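Local atomic coordinates of PfVFT1 (Plasmodium falciparum, PDB entry 5JKQ), a protein that is of unknown function but has the two-lobed Venus flytrap architecture of solute-binding proteins and probably binds a small solute between its lobes. Residues A13-D18 with D58-D63; K76-G81 with D143-D148; N179-L184 with F268-K273; A208-A213 with G251-I256. The protein carries 3 engineered substitutions. All coordinates share one frame; numbering follows the deposited sequence.

Interaction 1: residues A13-D18 with D58-D63; sequences AKRLID and DINVKD. Engineered in segment 13-18: A13 (natural residue Ser).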
# COMPACT_ATOMS: atom_id res chain seq x y z
N ALA A 13 14.24 -9.33 -11.67
CA ALA A 13 13.22 -8.29 -11.56
C ALA A 13 13.82 -6.92 -11.25
O ALA A 13 13.09 -5.95 -11.04
CB ALA A 13 12.20 -8.66 -10.49
N LYS A 14 15.15 -6.83 -11.23
CA LYS A 14 15.81 -5.60 -10.82
C LYS A 14 15.47 -4.44 -11.75
O LYS A 14 15.06 -3.37 -11.29
CB LYS A 14 17.33 -5.79 -10.78
CG LYS A 14 18.05 -4.69 -10.01
CD LYS A 14 19.31 -4.24 -10.73
CE LYS A 14 20.04 -3.15 -9.97
NZ LYS A 14 19.24 -1.90 -9.84
N ARG A 15 15.65 -4.64 -13.05
CA ARG A 15 15.37 -3.59 -14.02
C ARG A 15 13.87 -3.28 -14.08
O ARG A 15 13.48 -2.14 -14.32
CB ARG A 15 15.89 -4.00 -15.40
CG ARG A 15 15.89 -2.87 -16.42
CD ARG A 15 16.80 -3.21 -17.59
NE ARG A 15 16.39 -4.43 -18.28
CZ ARG A 15 16.03 -4.51 -19.56
NH1 ARG A 15 16.01 -3.43 -20.34
NH2 ARG A 15 15.68 -5.69 -20.06
N LEU A 16 13.05 -4.30 -13.86
CA LEU A 16 11.60 -4.11 -13.80
C LEU A 16 11.24 -3.19 -12.63
O LEU A 16 10.38 -2.32 -12.77
CB LEU A 16 10.89 -5.46 -13.66
CG LEU A 16 9.41 -5.46 -13.27
CD1 LEU A 16 8.57 -4.71 -14.31
CD2 LEU A 16 8.90 -6.88 -13.09
N ILE A 17 11.89 -3.40 -11.49
CA ILE A 17 11.64 -2.58 -10.31
C ILE A 17 12.12 -1.15 -10.53
O ILE A 17 11.47 -0.19 -10.10
CB ILE A 17 12.34 -3.18 -9.06
CG1 ILE A 17 11.69 -4.51 -8.69
CG2 ILE A 17 12.25 -2.23 -7.86
CD1 ILE A 17 12.56 -5.40 -7.84
N ASP A 18 13.26 -1.00 -11.20
CA ASP A 18 13.85 0.32 -11.40
C ASP A 18 13.04 1.18 -12.36
O ASP A 18 12.77 2.35 -12.08
CB ASP A 18 15.29 0.18 -11.91
CG ASP A 18 16.21 -0.48 -10.90
OD1 ASP A 18 15.93 -0.38 -9.69
OD2 ASP A 18 17.21 -1.09 -11.32
N ASP A 58 17.03 7.61 -18.23
CA ASP A 58 18.31 6.92 -18.19
C ASP A 58 18.18 5.40 -18.34
O ASP A 58 19.10 4.75 -18.85
CB ASP A 58 19.04 7.22 -16.88
CG ASP A 58 19.33 8.69 -16.70
OD1 ASP A 58 19.36 9.42 -17.71
OD2 ASP A 58 19.54 9.11 -15.54
N ILE A 59 17.05 4.85 -17.91
CA ILE A 59 16.90 3.40 -17.81
C ILE A 59 17.02 2.71 -19.17
O ILE A 59 16.41 3.13 -20.15
CB ILE A 59 15.55 3.01 -17.17
CG1 ILE A 59 15.38 3.69 -15.80
CG2 ILE A 59 15.44 1.49 -17.00
CD1 ILE A 59 16.47 3.38 -14.80
N ASN A 60 17.81 1.64 -19.19
CA ASN A 60 17.98 0.81 -20.37
C ASN A 60 16.68 0.10 -20.73
O ASN A 60 16.12 -0.62 -19.90
CB ASN A 60 19.10 -0.21 -20.13
CG ASN A 60 19.29 -1.16 -21.29
OD1 ASN A 60 19.00 -0.84 -22.44
ND2 ASN A 60 19.79 -2.36 -20.99
N VAL A 61 16.21 0.31 -21.95
CA VAL A 61 14.97 -0.31 -22.41
C VAL A 61 15.25 -1.31 -23.52
O VAL A 61 14.38 -1.63 -24.33
CB VAL A 61 13.97 0.75 -22.92
CG1 VAL A 61 13.55 1.66 -21.79
CG2 VAL A 61 14.56 1.57 -24.06
N LYS A 62 16.48 -1.81 -23.55
CA LYS A 62 16.91 -2.78 -24.53
C LYS A 62 16.53 -4.19 -24.06
O LYS A 62 16.49 -4.45 -22.85
CB LYS A 62 18.42 -2.65 -24.76
CG LYS A 62 18.97 -3.41 -25.95
CD LYS A 62 20.30 -2.82 -26.38
CE LYS A 62 21.14 -3.81 -27.18
NZ LYS A 62 20.39 -4.42 -28.31
N ASP A 63 16.24 -5.08 -25.00
CA ASP A 63 15.83 -6.45 -24.66
C ASP A 63 17.02 -7.41 -24.71
O ASP A 63 16.85 -8.61 -24.94
CB ASP A 63 14.72 -6.92 -25.59
CG ASP A 63 15.19 -7.10 -27.03
OD1 ASP A 63 16.25 -6.56 -27.40
OD2 ASP A 63 14.48 -7.78 -27.80
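I59 opens the contact by turning its side chain toward helix 14-29. Its CD1 comes within 4.5 Å of D18 CB, and its CG2 lies beside CG of R15, both loose apolar touches. D18 CB points at the loop, while its carboxylate takes the ammonium group of K14 through the syn lone pair of OD2, an i to i+4 salt bridge along the helix.

At N60 the polar part begins. The carbonyl oxygen of N60 accepts from R15 NH1 at 2.8 Å; it lies in the guanidinium plane, yet the donor stands above the carbonyl plane, 54° out of it. The amide of N60 folds back on its own loop, OD1 taking the backbone N of K62 at 2.9 Å. V61 turns its side chain away and brings its backbone, CA and C, to the guanidinium edge. K62 then presents its carbonyl oxygen, which R15 NH1 reaches at 2.8 Å and NH2 more weakly at 3.2 Å. The R15 chain runs out nearly straight and bends only at chi3 (60°), which swings the guanidinium edge onto this loop. NE is held by a salt bridge to D67, so the guanidinium is gripped there as well as at NH1, which should restrain its rotation.

This is an arginine bridging helix and loop through main-chain carbonyls, at the surface of the lobe, with an Asx turn at N60 shaping the loop.

Interaction 2: residues K76-G81 with D143-D148; sequences KEVKIG and DIHMTD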
# COMPACT_ATOMS: atom_id res chain seq x y z
N LYS A 76 5.06 -7.44 -25.29
CA LYS A 76 4.29 -6.22 -25.08
C LYS A 76 3.15 -6.47 -24.10
O LYS A 76 2.03 -6.01 -24.30
CB LYS A 76 3.74 -5.67 -26.41
CG LYS A 76 4.77 -4.96 -27.28
CD LYS A 76 4.09 -4.25 -28.45
CE LYS A 76 5.03 -3.33 -29.20
NZ LYS A 76 6.07 -4.06 -29.98
N GLU A 77 3.45 -7.20 -23.03
CA GLU A 77 2.46 -7.50 -22.01
C GLU A 77 3.09 -7.77 -20.64
O GLU A 77 4.13 -8.43 -20.54
CB GLU A 77 1.61 -8.70 -22.43
CG GLU A 77 0.56 -9.10 -21.39
CD GLU A 77 -0.38 -10.18 -21.89
OE1 GLU A 77 -1.26 -9.88 -22.72
OE2 GLU A 77 -0.24 -11.34 -21.44
N VAL A 78 2.43 -7.26 -19.60
CA VAL A 78 2.82 -7.55 -18.22
C VAL A 78 1.64 -8.19 -17.50
O VAL A 78 0.49 -7.78 -17.68
CB VAL A 78 3.27 -6.27 -17.48
CG1 VAL A 78 2.18 -5.20 -17.51
CG2 VAL A 78 3.69 -6.60 -16.05
N LYS A 79 1.94 -9.20 -16.68
CA LYS A 79 0.92 -9.89 -15.90
C LYS A 79 0.96 -9.43 -14.44
O LYS A 79 1.97 -9.60 -13.76
CB LYS A 79 1.13 -11.41 -15.96
CG LYS A 79 1.20 -11.97 -17.37
CD LYS A 79 1.42 -13.48 -17.33
CE LYS A 79 1.94 -14.02 -18.65
NZ LYS A 79 2.81 -15.21 -18.44
N ILE A 80 -0.14 -8.84 -13.99
CA ILE A 80 -0.25 -8.34 -12.62
C ILE A 80 -1.19 -9.23 -11.81
O ILE A 80 -2.21 -9.69 -12.32
CB ILE A 80 -0.75 -6.87 -12.58
CG1 ILE A 80 0.35 -5.92 -13.05
CG2 ILE A 80 -1.16 -6.45 -11.17
CD1 ILE A 80 0.57 -5.88 -14.53
N GLY A 81 -0.83 -9.46 -10.56
CA GLY A 81 -1.63 -10.28 -9.66
C GLY A 81 -2.36 -9.44 -8.63
O GLY A 81 -1.81 -8.49 -8.07
N ASP A 143 3.71 -17.03 -12.16
CA ASP A 143 2.45 -16.89 -12.88
C ASP A 143 2.21 -15.42 -13.21
O ASP A 143 1.46 -15.09 -14.13
CB ASP A 143 1.29 -17.44 -12.05
CG ASP A 143 1.37 -18.94 -11.85
OD1 ASP A 143 1.72 -19.65 -12.82
OD2 ASP A 143 1.09 -19.41 -10.73
N ILE A 144 2.86 -14.54 -12.45
CA ILE A 144 2.74 -13.10 -12.64
C ILE A 144 4.10 -12.43 -12.52
O ILE A 144 5.01 -12.97 -11.89
CB ILE A 144 1.77 -12.48 -11.60
CG1 ILE A 144 2.15 -12.95 -10.19
CG2 ILE A 144 0.33 -12.84 -11.94
CD1 ILE A 144 1.33 -12.33 -9.07
N HIS A 145 4.24 -11.27 -13.15
CA HIS A 145 5.46 -10.48 -13.03
C HIS A 145 5.39 -9.58 -11.79
O HIS A 145 6.42 -9.19 -11.24
CB HIS A 145 5.67 -9.63 -14.28
CG HIS A 145 5.69 -10.42 -15.55
ND1 HIS A 145 4.97 -10.05 -16.67
CD2 HIS A 145 6.35 -11.55 -15.89
CE1 HIS A 145 5.18 -10.92 -17.63
NE2 HIS A 145 6.02 -11.84 -17.19
N MSE A 146 4.17 -9.27 -11.37
CA MSE A 146 3.93 -8.26 -10.35
C MSE A 146 2.67 -8.49 -9.54
O MSE A 146 1.70 -9.06 -10.05
CB MSE A 146 3.78 -6.88 -10.99
CG MSE A 146 5.05 -6.15 -11.26
SE MSE A 146 4.56 -4.43 -12.02
CE MSE A 146 4.35 -3.43 -10.37
N THR A 147 2.67 -8.00 -8.31
CA THR A 147 1.43 -7.82 -7.57
C THR A 147 0.90 -6.43 -7.87
O THR A 147 1.63 -5.58 -8.39
CB THR A 147 1.63 -7.97 -6.05
OG1 THR A 147 2.40 -6.86 -5.56
CG2 THR A 147 2.34 -9.28 -5.72
N ASP A 148 -0.37 -6.19 -7.56
CA ASP A 148 -0.94 -4.86 -7.64
C ASP A 148 -0.22 -3.96 -6.64
O ASP A 148 0.47 -4.45 -5.75
CB ASP A 148 -2.44 -4.89 -7.37
CG ASP A 148 -3.15 -3.62 -7.80
OD1 ASP A 148 -2.94 -2.58 -7.15
OD2 ASP A 148 -3.91 -3.67 -8.79
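The imidazole of H145 meets strand 77-83 with its edge: V78 CA lies near the ring plane, 3.6 Å from ND1, while E77 O and K79 N approach obliquely. ND1 accepts the backbone N-H of K79 at 3.1 Å; the bond is almost straight at the hydrogen (174°), although the donor sits 37° out of the ring plane. With CG beside the backbone N (chi1 -55°), the ring reaches back along the strand to this N-H. The carbonyl of K79 is gripped twice, by H145 N at 2.9 Å and by M146 N at 3.3 Å.

Beyond this fork the chains pair as parallel strands. G81 N donates to M146 O, and D148 N returns a 2.8 Å bond to G81 O. I80 and M146 lie side by side on one face, CG1 to CB 4.1 Å. On the other face, I144 CD1 rests 3.6 Å from G81 CA, where no side chain intervenes.

Strand 77-83 is the middle strand of a three-stranded parallel sheet, with 126-132 along its other edge. Helix 102-118 covers the I80 and M146 face through M107 and W111, and helix 135-140 packs on I144 and T147.

Interaction 3: residues N179-L184 with F268-K273; sequences NKIMIL and FDSFLK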
# COMPACT_ATOMS: atom_id res chain seq x y z
N ASN A 179 -3.30 7.19 9.50
CA ASN A 179 -4.16 6.62 10.53
C ASN A 179 -4.62 7.69 11.52
O ASN A 179 -3.80 8.29 12.22
CB ASN A 179 -3.43 5.50 11.26
CG ASN A 179 -3.09 4.34 10.36
OD1 ASN A 179 -3.86 3.39 10.23
ND2 ASN A 179 -1.93 4.41 9.70
N LYS A 180 -5.92 7.92 11.56
CA LYS A 180 -6.48 8.92 12.46
C LYS A 180 -6.83 8.29 13.80
O LYS A 180 -7.07 7.09 13.89
CB LYS A 180 -7.72 9.57 11.83
CG LYS A 180 -7.45 10.12 10.44
CD LYS A 180 -8.66 10.86 9.89
CE LYS A 180 -8.44 11.30 8.45
NZ LYS A 180 -7.24 12.18 8.30
N ILE A 181 -6.82 9.11 14.84
CA ILE A 181 -7.11 8.66 16.19
C ILE A 181 -8.30 9.44 16.74
O ILE A 181 -8.23 10.66 16.87
CB ILE A 181 -5.89 8.84 17.13
CG1 ILE A 181 -4.70 8.03 16.61
CG2 ILE A 181 -6.23 8.42 18.56
CD1 ILE A 181 -3.39 8.32 17.31
N MSE A 182 -9.38 8.74 17.04
CA MSE A 182 -10.53 9.38 17.67
C MSE A 182 -10.55 9.07 19.16
O MSE A 182 -10.29 7.94 19.58
CB MSE A 182 -11.84 8.98 17.00
CG MSE A 182 -12.16 7.51 16.96
SE MSE A 182 -13.95 7.27 16.22
CE MSE A 182 -14.98 7.99 17.70
N ILE A 183 -10.86 10.09 19.95
CA ILE A 183 -10.79 10.00 21.40
C ILE A 183 -11.76 11.00 22.03
O ILE A 183 -12.10 12.01 21.42
CB ILE A 183 -9.35 10.29 21.90
CG1 ILE A 183 -9.25 10.10 23.42
CG2 ILE A 183 -8.90 11.69 21.49
CD1 ILE A 183 -7.82 10.15 23.96
N LEU A 184 -12.23 10.69 23.24
CA LEU A 184 -13.11 11.59 23.96
C LEU A 184 -12.38 12.87 24.34
O LEU A 184 -11.25 12.83 24.83
CB LEU A 184 -13.66 10.91 25.21
CG LEU A 184 -14.57 9.70 24.96
CD1 LEU A 184 -14.71 8.85 26.21
CD2 LEU A 184 -15.93 10.17 24.47
N PHE A 268 -7.80 13.51 15.47
CA PHE A 268 -6.59 14.11 14.94
C PHE A 268 -5.79 13.10 14.13
O PHE A 268 -5.86 11.89 14.38
CB PHE A 268 -5.74 14.69 16.07
CG PHE A 268 -5.32 13.68 17.11
CD1 PHE A 268 -4.18 12.92 16.93
CD2 PHE A 268 -6.07 13.50 18.26
CE1 PHE A 268 -3.79 12.00 17.88
CE2 PHE A 268 -5.69 12.58 19.21
CZ PHE A 268 -4.55 11.82 19.02
N ASP A 269 -5.02 13.59 13.17
CA ASP A 269 -4.20 12.75 12.31
C ASP A 269 -2.85 12.49 12.98
O ASP A 269 -2.06 13.41 13.17
CB ASP A 269 -4.00 13.41 10.94
CG ASP A 269 -3.56 12.42 9.87
OD1 ASP A 269 -2.97 11.38 10.21
OD2 ASP A 269 -3.82 12.70 8.68
N SER A 270 -2.61 11.24 13.36
CA SER A 270 -1.35 10.86 14.00
C SER A 270 -0.18 10.97 13.04
O SER A 270 0.98 11.06 13.46
CB SER A 270 -1.43 9.43 14.53
OG SER A 270 -1.53 8.50 13.46
N PHE A 271 -0.49 10.95 11.74
CA PHE A 271 0.51 10.93 10.67
C PHE A 271 1.38 9.68 10.74
O PHE A 271 2.45 9.62 10.13
CB PHE A 271 1.38 12.19 10.72
CG PHE A 271 0.62 13.47 10.47
CD1 PHE A 271 -0.18 13.59 9.35
CD2 PHE A 271 0.71 14.53 11.36
CE1 PHE A 271 -0.88 14.76 9.11
CE2 PHE A 271 0.01 15.70 11.12
CZ PHE A 271 -0.79 15.81 10.00
N LEU A 272 0.91 8.67 11.48
CA LEU A 272 1.49 7.34 11.43
C LEU A 272 0.94 6.64 10.20
O LEU A 272 -0.24 6.27 10.16
CB LEU A 272 1.17 6.55 12.70
CG LEU A 272 1.76 7.12 14.00
CD1 LEU A 272 1.09 6.49 15.21
CD2 LEU A 272 3.27 6.90 14.05
N LYS A 273 1.78 6.47 9.18
CA LYS A 273 1.30 6.07 7.86
C LYS A 273 1.30 4.56 7.64
O LYS A 273 2.06 3.82 8.26
CB LYS A 273 2.16 6.73 6.78
CG LYS A 273 2.25 8.24 6.91
CD LYS A 273 0.88 8.89 6.99
CE LYS A 273 0.97 10.40 6.99
NZ LYS A 273 0.84 10.97 5.62
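The two strands run antiparallel with a strong twist, their axes 4.7 Å apart at the closest and their directions 140° apart. I181 and F268 form a hydrogen-bonded pair, I181 N to F268 O at 3.0 Å and F268 N to I181 O at 3.2 Å, and K180 faces D269 in the next, non-hydrogen-bonded pair. After D269 the backbone bonds across the strands are weak, and side chains do most of the joining.

S270 OG donates to N179 O at 2.6 Å, in the carbonyl plane, and accepts from L272 N. The amide of N179 gives L272 O a nearly straight 2.6 Å bond from ND2, with the oxygen in the amide plane; ND2 also bonds to T274 OG1, while OD1 accepts from N214. On the face of I181 and F268, F268 CG sits between backbone N and carbonyl carbon (chi1 59°), which lays the ring under I181. CB of I181 stands over one face, a CH-pi contact 4.1 Å from the centroid, and CD1 comes within 3.7 Å of CE1; I183 CG2 meets the ring edge. On the opposite face K180 NZ makes a long salt bridge to D269 OD2, 3.5 Å away, while OD1 of D269 takes S178 OG.

An Asx turn at D269 and an ST turn at S270 overlap where strand 265-281 bends, in a twisted antiparallel pair inside the mixed sheet of one Venus flytrap lobe.

Interaction 4: residues A208-A213 with G251-I256; sequences ACLTEA and GVISGI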
# COMPACT_ATOMS: atom_id res chain seq x y z
N ALA A 208 -9.03 0.26 20.21
CA ALA A 208 -9.92 -0.26 19.19
C ALA A 208 -9.46 0.16 17.80
O ALA A 208 -9.05 1.31 17.59
CB ALA A 208 -11.34 0.21 19.43
N CYS A 209 -9.52 -0.77 16.85
CA CYS A 209 -9.10 -0.50 15.48
C CYS A 209 -10.06 -1.16 14.48
O CYS A 209 -10.60 -2.23 14.75
CB CYS A 209 -7.68 -1.01 15.25
SG CYS A 209 -6.44 -0.33 16.38
N LEU A 210 -10.26 -0.52 13.34
CA LEU A 210 -11.16 -1.06 12.33
C LEU A 210 -10.47 -2.13 11.50
O LEU A 210 -11.11 -3.05 11.00
CB LEU A 210 -11.69 0.06 11.43
CG LEU A 210 -12.66 -0.35 10.32
CD1 LEU A 210 -13.85 -1.11 10.87
CD2 LEU A 210 -13.13 0.87 9.55
N THR A 211 -9.15 -1.99 11.35
CA THR A 211 -8.34 -2.96 10.63
C THR A 211 -7.10 -3.32 11.43
O THR A 211 -6.73 -2.61 12.37
CB THR A 211 -7.91 -2.43 9.25
OG1 THR A 211 -6.92 -1.40 9.42
CG2 THR A 211 -9.10 -1.88 8.47
N GLU A 212 -6.45 -4.41 11.05
CA GLU A 212 -5.20 -4.82 11.68
C GLU A 212 -4.11 -3.77 11.44
O GLU A 212 -3.29 -3.50 12.31
CB GLU A 212 -4.75 -6.18 11.16
CG GLU A 212 -3.50 -6.73 11.84
CD GLU A 212 -3.14 -8.13 11.36
OE1 GLU A 212 -3.60 -8.52 10.27
OE2 GLU A 212 -2.40 -8.83 12.08
N ALA A 213 -4.12 -3.19 10.24
CA ALA A 213 -3.12 -2.20 9.86
C ALA A 213 -3.22 -0.95 10.72
O ALA A 213 -2.21 -0.30 11.00
CB ALA A 213 -3.26 -1.84 8.39
N GLY A 251 -9.89 5.15 19.33
CA GLY A 251 -10.26 4.40 18.15
C GLY A 251 -9.34 4.80 17.01
O GLY A 251 -9.19 5.98 16.71
N VAL A 252 -8.72 3.81 16.38
CA VAL A 252 -7.82 4.05 15.25
C VAL A 252 -8.55 3.72 13.95
O VAL A 252 -9.09 2.63 13.79
CB VAL A 252 -6.54 3.20 15.34
CG1 VAL A 252 -5.53 3.67 14.31
CG2 VAL A 252 -5.94 3.28 16.74
N ILE A 253 -8.55 4.68 13.03
CA ILE A 253 -9.30 4.52 11.79
C ILE A 253 -8.74 5.44 10.71
O ILE A 253 -8.22 6.52 11.00
CB ILE A 253 -10.80 4.81 12.03
CG1 ILE A 253 -11.64 4.33 10.84
CG2 ILE A 253 -11.04 6.29 12.34
CD1 ILE A 253 -13.08 4.04 11.21
N SER A 254 -8.84 5.01 9.45
CA SER A 254 -8.24 5.74 8.34
C SER A 254 -9.14 6.85 7.80
O SER A 254 -8.67 7.73 7.07
CB SER A 254 -7.90 4.76 7.21
OG SER A 254 -7.08 3.70 7.68
N GLY A 255 -10.43 6.80 8.14
CA GLY A 255 -11.37 7.79 7.64
C GLY A 255 -12.56 8.04 8.55
O GLY A 255 -12.88 7.22 9.41
N ILE A 256 -13.21 9.18 8.33
CA ILE A 256 -14.36 9.59 9.12
C ILE A 256 -15.55 9.88 8.19
O ILE A 256 -15.61 10.94 7.58
CB ILE A 256 -14.04 10.86 9.96
CG1 ILE A 256 -12.82 10.61 10.86
CG2 ILE A 256 -15.25 11.28 10.79
CD1 ILE A 256 -13.01 9.53 11.91
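Strands 206-209 and 250-253 run parallel here, with A208 level with G251 and C209 with V252, and they part after L210. The pair belongs to the mixed sheet of one lobe of the bi-lobed Venus flytrap fold. Main chain ties it in two places: V252 N gives A208 O a near-straight 2.8 Å bond, and L210 N reaches V252 O only weakly, at 3.4 Å. Two CA-H...O contacts accompany them, from G251 CA to A208 O and from C209 CA to V252 O.

The side chains split between the faces of the sheet. C209 and V252 share one face, where SG lies 3.7 Å from CG2. Placed beside the backbone N and anti to the carbonyl carbon (chi1 -57°), SG is also in a disulfide with C215 of helix 212-222. That bond ties the end of strand 206-209 to the helix that follows it, and L218 and N214 of the same helix cover V252. On the other face A208 packs against L239 of helix 236-244. Y236 of that helix touches I253.

Past the last backbone bond, L210 turns toward strand 250-253 and meets I253 beyond the regular pairing. Meanwhile the chain turns into helix 212-222, whose N-cap is T211, with OG1 taking the backbone N of N214. S254 OG bonds to the side-chain amide of N214, so this one residue meets both segments. The L210 and I253 side chains cross at an angle where the strands part, methyl against methyl: L210 CD2 lies 3.6 Å from I253 CD1.

Overall arrangement
The four contacts fall into two groups on opposite sides of the chain's centre. Interactions 1 and 2 come first along the chain, one after the other, their centres 15 Å apart; they touch where L16 CD2 packs 3.9 Å from H145 O. Interactions 3 and 4 have centres 9 Å apart and share one mixed sheet, in which strand 175-184 lies between 250-253 and 265-281; interaction 4 is nested inside the loop that interaction 3 closes. Between the groups, centres are 31 to 39 Å apart. Strand 265-281 pairs in interaction 3; further on, its F280 packs against interaction 1, and A278, Y279 and F280 meet interaction 2. One strand thus joins both groups, consistent with a bi-lobed solute-binding fold.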